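Local coordinates for sporozoite surface protein 2 (Plasmodium vivax, PDB 4HQO) that probably serves as the adhesive surface receptor for sporozoite gliding motility, here represented by its metal-binding von Willebrand factor A domain, extensible beta-ribbon and thrombospondin repeat, at residues 18-23 with 73-78; 34-39 with 95-100; 138-143 with 168-173. The protein carries 4 engineered substitutions. All coordinates share one frame; numbering follows the deposited sequence.

Overall arrangement
From the N terminus, strand 19-26, in the sheet of the von Willebrand factor A domain, opens contact 1, which closes when the turn at 73-78, just past strand 69-73, brings Leu75 against strand 19-26. Before this happens, helix 33-49 has already opened contact 2, which closes at 95-100 where helix 83-96 ends; contacts 1 and 2 therefore cross along the chain. Contact 3 follows in series, joining the start of helix 140-152 to helix 168-175. The contact centres lie about 22 to 25 Å apart and none touches another. Contact 1 ties a turn to the central sheet, whereas contacts 2 and 3 join segments nearer the magnesium end of the domain.

Contact 1: 18-23 with 73-78; sequences QVDLYL and IRLGSG. Engineered in segment 18-23: Gln18 (natural residue Ser).
Leu75 sets its two methyl groups against Asp20 and Tyr22, residues two apart on strand 19-26. Its segment leaves strand 69-73 at Ile73 and enters a type II beta turn from Arg74 to Ser77, closed by the backbone bond from Ser77 N to Arg74 O. Leu75, the second residue of the turn, makes every contact with the strand. With CG placed beside the backbone N (chi1 -77°), its branch reaches both partners. CD1 alone meets Tyr22, obliquely to the ring and 3.7 Å from Tyr22 OH, and is wedged between this phenol and the Asp20 carboxylate. CD2 meets only Asp20 OD1, at 3.9 Å. Asp20 is held by a salt bridge to Arg122 and a hydrogen bond to Gln127, and Tyr22 OH by the same glutamine, so the methyls lie against groups already fixed. Gly76 follows with a positive phi of 91°, as suits the third position of this turn, and Ser77 takes the N-cap position of helix 78-81, its OG making a weak bond to Ser80 N. The turn after antiparallel edge strand 69-73 thus sends Leu75 past strand 58-65, where it touches Tyr61, to strand 19-26 inside the Rossmann-like von Willebrand factor A sheet.

Contact 2: 34-39 with 95-100; sequences PNWITK and KTYTPY
Trp36 presents one face of its indole to Tyr97 and Pro99, which cover different parts of it. The aromatic contact is T-shaped: the edge of the Tyr97 ring is directed at the six-membered ring of Trp36, with centroids 5.3 Å apart and planes inclined at 63°. Tyr97 CD2 does the touching, 3.6 Å from Trp36 CZ2. In Trp36, CG anti to the backbone N (chi1 -170°) swings the indole off helix 33-49 toward 95-100, and the two aromatic side chains cross at about a right angle.

The proline makes a CH-pi contact with the other ring of the indole. Pro99 CD stands 4.2 Å from the centroid of the five-membered ring of Trp36, 25° off the normal, and Pro99 CG packs 3.7 Å from Trp36 CB. The pyrrolidine thereby lies over the CB, CG and CE3 side of the tryptophan, and the tyrosine over the CE2, CZ2 and CH2 side.

No hydrogen bond joins the two segments. Trp36 NE1 is 3.3 Å from Tyr97 O, but the angle is poor; the indole N-H instead bonds to Leu93 O, near the end of helix 83-96, which helps fix the rotation of the ring. Tyr97 OH similarly donates to Gly27 O, tethering the phenol to the loop ahead of helix 33-49. Leu64 of strand 58-65 touches both aromatic side chains.

The Pro99 side chain is about 8 Å from the bound magnesium ion and about 6 Å from the side chain of the metal-site residue Ser28. The aromatic-proline cluster thus lies beside the metal ion-dependent adhesion site (MIDAS) of the von Willebrand factor A domain, joining its first helix to the loop that leads on to the metal-binding Thr103.

Contact 3: 138-143 with 168-173; sequences NSKYRA and HQFNRL
Lys140 and Ala143, one helical turn apart, receive the ring of Phe170 between helices 140-152 and 168-175. Ser139, at the N-cap, leads into the first of these helices and accepts a weak capping bond from Arg142 N. In Lys140 the aliphatic part of the side chain makes the contact: CG lies 4.0 Å from Phe170 CE1, and CD runs on past CD1, the two side chains sliding by each other in opposite directions. The extended chain carries NZ along the ring toward the start of helix 168-175, where it stays 4.4 Å from Gln169 OE1, too far for a hydrogen bond. The lysine O also takes part, 3.8 Å from Phe170 CE1, at the ring edge and near the ring plane. Ala143, whose CB points toward the partner helix, meets the same edge, with CB 4.1 Å from Phe170 CZ. Phe170 has its CG anti to the backbone N (chi1 -179°), which sends the ring straight across from its own helix. Met105 of helix 105-117 touches both Ala143 and Phe170, so that the ring lies where helices 105-117, 140-152 and 168-175 meet, with Asn171 ND2 making a weak hydrogen bond to Thr133 O at the end of strand 126-133.

Contact 1: 18-23 with 73-78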
loop_
_atom_site.group_PDB
_atom_site.type_symbol
_atom_site.label_atom_id
_atom_site.label_comp_id
_atom_site.label_asym_id
_atom_site.label_seq_id
_atom_site.Cartn_x
_atom_site.Cartn_y
_atom_site.Cartn_z
ATOM N N GLN A 18 0.276 4.919 5.131
ATOM C CA GLN A 18 -0.191 4.561 3.800
ATOM C C GLN A 18 -0.463 3.062 3.717
ATOM O O GLN A 18 0.407 2.249 4.036
ATOM C CB GLN A 18 0.830 4.977 2.740
ATOM C CG GLN A 18 1.132 6.459 2.736
ATOM C CD GLN A 18 1.947 6.892 1.532
ATOM O OE1 GLN A 18 2.330 6.072 0.701
ATOM N NE2 GLN A 18 2.220 8.186 1.436
ATOM N N VAL A 19 -1.684 2.714 3.316
ATOM C CA VAL A 19 -2.085 1.325 3.100
ATOM C C VAL A 19 -2.828 1.233 1.774
ATOM O O VAL A 19 -3.798 1.957 1.560
ATOM C CB VAL A 19 -3.025 0.804 4.216
ATOM C CG1 VAL A 19 -3.426 -0.656 3.951
ATOM C CG2 VAL A 19 -2.371 0.936 5.588
ATOM N N ASP A 20 -2.350 0.379 0.871
ATOM C CA ASP A 20 -3.088 0.076 -0.354
ATOM C C ASP A 20 -3.832 -1.225 -0.100
ATOM O O ASP A 20 -3.208 -2.273 0.060
ATOM C CB ASP A 20 -2.153 -0.104 -1.541
ATOM C CG ASP A 20 -1.551 1.192 -2.013
ATOM O OD1 ASP A 20 -2.183 2.257 -1.827
ATOM O OD2 ASP A 20 -0.444 1.137 -2.588
ATOM N N LEU A 21 -5.157 -1.146 -0.031
ATOM C CA LEU A 21 -5.970 -2.283 0.387
ATOM C C LEU A 21 -6.785 -2.796 -0.794
ATOM O O LEU A 21 -7.649 -2.100 -1.312
ATOM C CB LEU A 21 -6.884 -1.866 1.537
ATOM C CG LEU A 21 -7.523 -2.946 2.422
ATOM C CD1 LEU A 21 -7.999 -2.311 3.727
ATOM C CD2 LEU A 21 -8.689 -3.606 1.733
ATOM N N TYR A 22 -6.488 -4.018 -1.210
ATOM C CA TYR A 22 -7.102 -4.612 -2.385
ATOM C C TYR A 22 -8.183 -5.563 -1.902
ATOM O O TYR A 22 -7.888 -6.618 -1.354
ATOM C CB TYR A 22 -6.045 -5.363 -3.208
ATOM C CG TYR A 22 -4.844 -4.515 -3.583
ATOM C CD1 TYR A 22 -3.731 -4.444 -2.752
ATOM C CD2 TYR A 22 -4.821 -3.790 -4.773
ATOM C CE1 TYR A 22 -2.629 -3.673 -3.095
ATOM C CE2 TYR A 22 -3.725 -3.013 -5.121
ATOM C CZ TYR A 22 -2.630 -2.959 -4.277
ATOM O OH TYR A 22 -1.538 -2.181 -4.610
ATOM N N LEU A 23 -9.437 -5.164 -2.064
ATOM C CA LEU A 23 -10.560 -5.964 -1.598
ATOM C C LEU A 23 -11.105 -6.780 -2.763
ATOM O O LEU A 23 -11.675 -6.223 -3.709
ATOM C CB LEU A 23 -11.644 -5.057 -1.015
ATOM C CG LEU A 23 -12.910 -5.671 -0.417
ATOM C CD1 LEU A 23 -12.578 -6.806 0.533
ATOM C CD2 LEU A 23 -13.708 -4.589 0.308
ATOM N N ILE A 73 -13.393 -0.353 -8.065
ATOM C CA ILE A 73 -12.794 0.847 -7.490
ATOM C C ILE A 73 -11.294 0.821 -7.745
ATOM O O ILE A 73 -10.631 -0.152 -7.376
ATOM C CB ILE A 73 -13.068 0.926 -5.958
ATOM C CG1 ILE A 73 -14.578 0.935 -5.675
ATOM C CG2 ILE A 73 -12.378 2.141 -5.338
ATOM C CD1 ILE A 73 -14.930 1.002 -4.198
ATOM N N ARG A 74 -10.769 1.867 -8.393
ATOM C CA ARG A 74 -9.317 2.002 -8.614
ATOM C C ARG A 74 -8.633 2.785 -7.507
ATOM O O ARG A 74 -9.189 3.768 -7.010
ATOM C CB ARG A 74 -9.013 2.681 -9.961
ATOM C CG ARG A 74 -9.299 1.784 -11.167
ATOM C CD ARG A 74 -8.864 2.403 -12.500
ATOM N NE ARG A 74 -7.431 2.687 -12.564
ATOM C CZ ARG A 74 -6.468 1.762 -12.599
ATOM N NH1 ARG A 74 -5.195 2.141 -12.656
ATOM N NH2 ARG A 74 -6.762 0.463 -12.563
ATOM N N LEU A 75 -7.416 2.374 -7.154
ATOM C CA LEU A 75 -6.605 3.066 -6.145
ATOM C C LEU A 75 -6.504 4.555 -6.392
ATOM O O LEU A 75 -6.157 4.985 -7.493
ATOM C CB LEU A 75 -5.173 2.510 -6.102
ATOM C CG LEU A 75 -4.868 1.184 -5.422
ATOM C CD1 LEU A 75 -3.346 0.876 -5.520
ATOM C CD2 LEU A 75 -5.324 1.211 -3.979
ATOM N N GLY A 76 -6.798 5.340 -5.359
ATOM C CA GLY A 76 -6.625 6.781 -5.429
ATOM C C GLY A 76 -7.834 7.568 -5.901
ATOM O O GLY A 76 -7.876 8.788 -5.747
ATOM N N SER A 77 -8.821 6.893 -6.482
ATOM C CA SER A 77 -10.009 7.604 -6.954
ATOM C C SER A 77 -10.845 8.141 -5.789
ATOM O O SER A 77 -10.602 7.806 -4.629
ATOM C CB SER A 77 -10.882 6.684 -7.801
ATOM O OG SER A 77 -11.503 5.711 -6.982
ATOM N N GLY A 78 -11.841 8.960 -6.111
ATOM C CA GLY A 78 -12.783 9.454 -5.117
ATOM C C GLY A 78 -13.417 8.327 -4.314
ATOM O O GLY A 78 -13.510 8.415 -3.088
#

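Contact 2: 34-39 with 95-100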
loop_
_atom_site.group_PDB
_atom_site.type_symbol
_atom_site.label_atom_id
_atom_site.label_comp_id
_atom_site.label_asym_id
_atom_site.label_seq_id
_atom_site.Cartn_x
_atom_site.Cartn_y
_atom_site.Cartn_z
ATOM N N PRO A 34 -28.979 -15.693 -1.390
ATOM C CA PRO A 34 -29.342 -15.428 0.005
ATOM C C PRO A 34 -28.135 -15.059 0.858
ATOM O O PRO A 34 -28.248 -14.175 1.702
ATOM C CB PRO A 34 -29.953 -16.754 0.469
ATOM C CG PRO A 34 -30.436 -17.406 -0.773
ATOM C CD PRO A 34 -29.434 -17.031 -1.821
ATOM N N ASN A 35 -26.993 -15.697 0.617
ATOM C CA ASN A 35 -25.783 -15.378 1.367
ATOM C C ASN A 35 -25.248 -13.989 1.017
ATOM O O ASN A 35 -24.761 -13.268 1.886
ATOM C CB ASN A 35 -24.702 -16.440 1.130
ATOM C CG ASN A 35 -23.562 -16.334 2.113
ATOM O OD1 ASN A 35 -22.570 -15.655 1.851
ATOM N ND2 ASN A 35 -23.699 -16.995 3.261
ATOM N N TRP A 36 -25.336 -13.627 -0.261
ATOM C CA TRP A 36 -24.993 -12.284 -0.725
ATOM C C TRP A 36 -25.693 -11.197 0.124
ATOM O O TRP A 36 -25.074 -10.224 0.554
ATOM C CB TRP A 36 -25.383 -12.137 -2.206
ATOM C CG TRP A 36 -24.860 -10.895 -2.862
ATOM C CD1 TRP A 36 -25.577 -9.779 -3.209
ATOM C CD2 TRP A 36 -23.503 -10.630 -3.240
ATOM N NE1 TRP A 36 -24.748 -8.835 -3.775
ATOM C CE2 TRP A 36 -23.469 -9.342 -3.812
ATOM C CE3 TRP A 36 -22.309 -11.370 -3.160
ATOM C CZ2 TRP A 36 -22.295 -8.767 -4.287
ATOM C CZ3 TRP A 36 -21.144 -10.799 -3.637
ATOM C CH2 TRP A 36 -21.144 -9.511 -4.190
ATOM N N ILE A 37 -26.977 -11.394 0.393
ATOM C CA ILE A 37 -27.775 -10.388 1.076
ATOM C C ILE A 37 -27.615 -10.401 2.592
ATOM O O ILE A 37 -27.532 -9.343 3.229
ATOM C CB ILE A 37 -29.274 -10.557 0.723
ATOM C CG1 ILE A 37 -29.490 -10.353 -0.782
ATOM C CG2 ILE A 37 -30.140 -9.602 1.538
ATOM C CD1 ILE A 37 -28.984 -9.002 -1.303
ATOM N N THR A 38 -27.590 -11.594 3.176
ATOM C CA THR A 38 -27.613 -11.717 4.635
ATOM C C THR A 38 -26.228 -11.755 5.265
ATOM O O THR A 38 -26.087 -11.564 6.468
ATOM C CB THR A 38 -28.355 -12.986 5.082
ATOM O OG1 THR A 38 -27.623 -14.131 4.630
ATOM C CG2 THR A 38 -29.777 -13.015 4.516
ATOM N N LYS A 39 -25.220 -11.972 4.437
ATOM C CA LYS A 39 -23.859 -12.198 4.917
ATOM C C LYS A 39 -22.807 -11.326 4.221
ATOM O O LYS A 39 -22.052 -10.597 4.872
ATOM C CB LYS A 39 -23.495 -13.692 4.788
ATOM C CG LYS A 39 -22.005 -13.987 4.804
ATOM C CD LYS A 39 -21.435 -13.971 6.207
ATOM C CE LYS A 39 -19.995 -14.474 6.217
ATOM N NZ LYS A 39 -19.464 -14.554 7.603
ATOM N N LYS A 95 -28.071 -3.902 -4.491
ATOM C CA LYS A 95 -29.311 -3.660 -5.215
ATOM C C LYS A 95 -29.356 -4.315 -6.589
ATOM O O LYS A 95 -30.418 -4.696 -7.047
ATOM C CB LYS A 95 -29.542 -2.159 -5.380
ATOM C CG LYS A 95 -29.798 -1.393 -4.100
ATOM C CD LYS A 95 -30.323 0.002 -4.420
ATOM C CE LYS A 95 -30.545 0.833 -3.168
ATOM N NZ LYS A 95 -30.915 2.244 -3.486
ATOM N N THR A 96 -28.208 -4.432 -7.252
ATOM C CA THR A 96 -28.213 -4.727 -8.680
ATOM C C THR A 96 -27.360 -5.929 -9.109
ATOM O O THR A 96 -27.372 -6.302 -10.275
ATOM C CB THR A 96 -27.758 -3.506 -9.502
ATOM O OG1 THR A 96 -26.378 -3.245 -9.242
ATOM C CG2 THR A 96 -28.586 -2.268 -9.149
ATOM N N TYR A 97 -26.620 -6.528 -8.187
ATOM C CA TYR A 97 -25.808 -7.689 -8.537
ATOM C C TYR A 97 -26.315 -8.959 -7.862
ATOM O O TYR A 97 -26.470 -8.992 -6.641
ATOM C CB TYR A 97 -24.329 -7.471 -8.200
ATOM C CG TYR A 97 -23.492 -8.659 -8.605
ATOM C CD1 TYR A 97 -23.181 -8.882 -9.938
ATOM C CD2 TYR A 97 -23.052 -9.585 -7.662
ATOM C CE1 TYR A 97 -22.443 -9.992 -10.325
ATOM C CE2 TYR A 97 -22.328 -10.704 -8.041
ATOM C CZ TYR A 97 -22.015 -10.895 -9.370
ATOM O OH TYR A 97 -21.279 -12.000 -9.741
ATOM N N THR A 98 -26.589 -9.990 -8.658
ATOM C CA THR A 98 -26.903 -11.321 -8.116
ATOM C C THR A 98 -25.792 -12.279 -8.511
ATOM O O THR A 98 -25.407 -12.340 -9.686
ATOM C CB THR A 98 -28.295 -11.885 -8.569
ATOM O OG1 THR A 98 -28.325 -12.042 -9.983
ATOM C CG2 THR A 98 -29.415 -10.957 -8.172
ATOM N N PRO A 99 -25.241 -13.005 -7.524
ATOM C CA PRO A 99 -24.103 -13.891 -7.787
ATOM C C PRO A 99 -24.448 -14.935 -8.840
ATOM O O PRO A 99 -25.549 -15.475 -8.833
ATOM C CB PRO A 99 -23.855 -14.553 -6.427
ATOM C CG PRO A 99 -24.352 -13.546 -5.428
ATOM C CD PRO A 99 -25.558 -12.916 -6.086
ATOM N N TYR A 100 -23.516 -15.194 -9.750
ATOM C CA TYR A 100 -23.700 -16.221 -10.761
ATOM C C TYR A 100 -22.328 -16.628 -11.284
ATOM O O TYR A 100 -21.352 -15.889 -11.142
ATOM C CB TYR A 100 -24.549 -15.694 -11.930
ATOM C CG TYR A 100 -23.768 -14.755 -12.839
ATOM C CD1 TYR A 100 -23.643 -13.396 -12.531
ATOM C CD2 TYR A 100 -23.141 -15.232 -14.000
ATOM C CE1 TYR A 100 -22.916 -12.527 -13.359
ATOM C CE2 TYR A 100 -22.409 -14.383 -14.824
ATOM C CZ TYR A 100 -22.303 -13.031 -14.498
ATOM O OH TYR A 100 -21.589 -12.183 -15.318
#

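Contact 3: 138-143 with 168-173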
loop_
_atom_site.group_PDB
_atom_site.type_symbol
_atom_site.label_atom_id
_atom_site.label_comp_id
_atom_site.label_asym_id
_atom_site.label_seq_id
_atom_site.Cartn_x
_atom_site.Cartn_y
_atom_site.Cartn_z
ATOM N N ASN A 138 -11.680 -21.576 -9.726
ATOM C CA ASN A 138 -11.674 -22.323 -10.976
ATOM C C ASN A 138 -10.462 -23.236 -11.098
ATOM O O ASN A 138 -10.533 -24.266 -11.763
ATOM C CB ASN A 138 -11.743 -21.384 -12.181
ATOM C CG ASN A 138 -13.117 -20.750 -12.352
ATOM O OD1 ASN A 138 -14.087 -21.157 -11.716
ATOM N ND2 ASN A 138 -13.203 -19.758 -13.228
ATOM N N SER A 139 -9.350 -22.846 -10.475
ATOM C CA SER A 139 -8.136 -23.663 -10.450
ATOM C C SER A 139 -7.446 -23.540 -9.098
ATOM O O SER A 139 -6.956 -22.472 -8.755
ATOM C CB SER A 139 -7.159 -23.224 -11.533
ATOM O OG SER A 139 -5.989 -24.017 -11.486
ATOM N N LYS A 140 -7.433 -24.623 -8.331
ATOM C CA LYS A 140 -6.843 -24.600 -6.995
ATOM C C LYS A 140 -5.383 -24.193 -7.025
ATOM O O LYS A 140 -4.979 -23.281 -6.307
ATOM C CB LYS A 140 -6.980 -25.956 -6.293
ATOM C CG LYS A 140 -8.347 -26.176 -5.654
ATOM C CD LYS A 140 -8.334 -27.357 -4.696
ATOM C CE LYS A 140 -9.715 -27.578 -4.089
ATOM N NZ LYS A 140 -9.735 -28.690 -3.093
ATOM N N TYR A 141 -4.588 -24.864 -7.848
ATOM C CA TYR A 141 -3.158 -24.591 -7.828
ATOM C C TYR A 141 -2.861 -23.189 -8.331
ATOM O O TYR A 141 -2.044 -22.498 -7.749
ATOM C CB TYR A 141 -2.344 -25.617 -8.613
ATOM C CG TYR A 141 -0.863 -25.325 -8.515
ATOM C CD1 TYR A 141 -0.148 -25.637 -7.362
ATOM C CD2 TYR A 141 -0.190 -24.689 -9.548
ATOM C CE1 TYR A 141 1.204 -25.353 -7.260
ATOM C CE2 TYR A 141 1.163 -24.395 -9.452
ATOM C CZ TYR A 141 1.857 -24.738 -8.310
ATOM O OH TYR A 141 3.207 -24.461 -8.220
ATOM N N ARG A 142 -3.535 -22.767 -9.397
ATOM C CA ARG A 142 -3.278 -21.450 -9.974
ATOM C C ARG A 142 -3.542 -20.328 -8.978
ATOM O O ARG A 142 -2.809 -19.341 -8.953
ATOM C CB ARG A 142 -4.067 -21.231 -11.271
ATOM C CG ARG A 142 -3.583 -22.110 -12.430
ATOM C CD ARG A 142 -4.047 -21.583 -13.780
ATOM N NE ARG A 142 -3.566 -20.228 -14.029
ATOM C CZ ARG A 142 -3.502 -19.660 -15.227
ATOM N NH1 ARG A 142 -3.888 -20.326 -16.306
ATOM N NH2 ARG A 142 -3.048 -18.419 -15.346
ATOM N N ALA A 143 -4.576 -20.490 -8.153
ATOM C CA ALA A 143 -4.889 -19.500 -7.128
ATOM C C ALA A 143 -3.849 -19.508 -6.004
ATOM O O ALA A 143 -3.428 -18.449 -5.536
ATOM C CB ALA A 143 -6.314 -19.708 -6.567
ATOM N N HIS A 168 -13.231 -24.558 4.081
ATOM C CA HIS A 168 -12.310 -23.982 5.058
ATOM C C HIS A 168 -10.893 -24.501 4.877
ATOM O O HIS A 168 -9.928 -23.799 5.185
ATOM C CB HIS A 168 -12.783 -24.256 6.488
ATOM C CG HIS A 168 -14.083 -23.598 6.827
ATOM N ND1 HIS A 168 -14.237 -22.229 6.848
ATOM C CD2 HIS A 168 -15.290 -24.118 7.152
ATOM C CE1 HIS A 168 -15.484 -21.933 7.174
ATOM N NE2 HIS A 168 -16.144 -23.063 7.364
ATOM N N GLN A 169 -10.773 -25.730 4.382
ATOM C CA GLN A 169 -9.458 -26.320 4.134
ATOM C C GLN A 169 -8.683 -25.487 3.111
ATOM O O GLN A 169 -7.531 -25.129 3.343
ATOM C CB GLN A 169 -9.591 -27.778 3.679
ATOM C CG GLN A 169 -8.265 -28.499 3.400
ATOM C CD GLN A 169 -7.716 -28.224 2.001
ATOM O OE1 GLN A 169 -8.473 -28.074 1.040
ATOM N NE2 GLN A 169 -6.396 -28.142 1.890
ATOM N N PHE A 170 -9.315 -25.168 1.985
ATOM C CA PHE A 170 -8.636 -24.372 0.973
ATOM C C PHE A 170 -8.393 -22.935 1.433
ATOM O O PHE A 170 -7.331 -22.371 1.168
ATOM C CB PHE A 170 -9.385 -24.357 -0.365
ATOM C CG PHE A 170 -8.673 -23.552 -1.427
ATOM C CD1 PHE A 170 -7.661 -24.127 -2.180
ATOM C CD2 PHE A 170 -8.971 -22.205 -1.620
ATOM C CE1 PHE A 170 -6.976 -23.385 -3.134
ATOM C CE2 PHE A 170 -8.285 -21.456 -2.567
ATOM C CZ PHE A 170 -7.294 -22.057 -3.331
ATOM N N ASN A 171 -9.389 -22.329 2.079
ATOM C CA ASN A 171 -9.236 -20.966 2.585
ATOM C C ASN A 171 -8.057 -20.848 3.539
ATOM O O ASN A 171 -7.296 -19.888 3.463
ATOM C CB ASN A 171 -10.513 -20.474 3.271
ATOM C CG ASN A 171 -11.549 -19.951 2.284
ATOM O OD1 ASN A 171 -11.252 -19.734 1.112
ATOM N ND2 ASN A 171 -12.766 -19.722 2.767
ATOM N N ARG A 172 -7.908 -21.830 4.425
ATOM C CA ARG A 172 -6.810 -21.841 5.378
ATOM C C ARG A 172 -5.490 -22.047 4.648
ATOM O O ARG A 172 -4.466 -21.464 5.011
ATOM C CB ARG A 172 -6.999 -22.946 6.424
ATOM C CG ARG A 172 -8.086 -22.671 7.458
ATOM C CD ARG A 172 -8.173 -23.790 8.492
ATOM N NE ARG A 172 -7.517 -23.423 9.746
ATOM C CZ ARG A 172 -6.331 -23.880 10.140
ATOM N NH1 ARG A 172 -5.657 -24.738 9.385
ATOM N NH2 ARG A 172 -5.821 -23.481 11.296
ATOM N N LEU A 173 -5.518 -22.879 3.615
ATOM C CA LEU A 173 -4.313 -23.169 2.855
ATOM C C LEU A 173 -3.824 -21.910 2.144
ATOM O O LEU A 173 -2.672 -21.529 2.274
ATOM C CB LEU A 173 -4.557 -24.308 1.861
ATOM C CG LEU A 173 -3.334 -24.812 1.104
ATOM C CD1 LEU A 173 -2.274 -25.309 2.073
ATOM C CD2 LEU A 173 -3.748 -25.919 0.141
#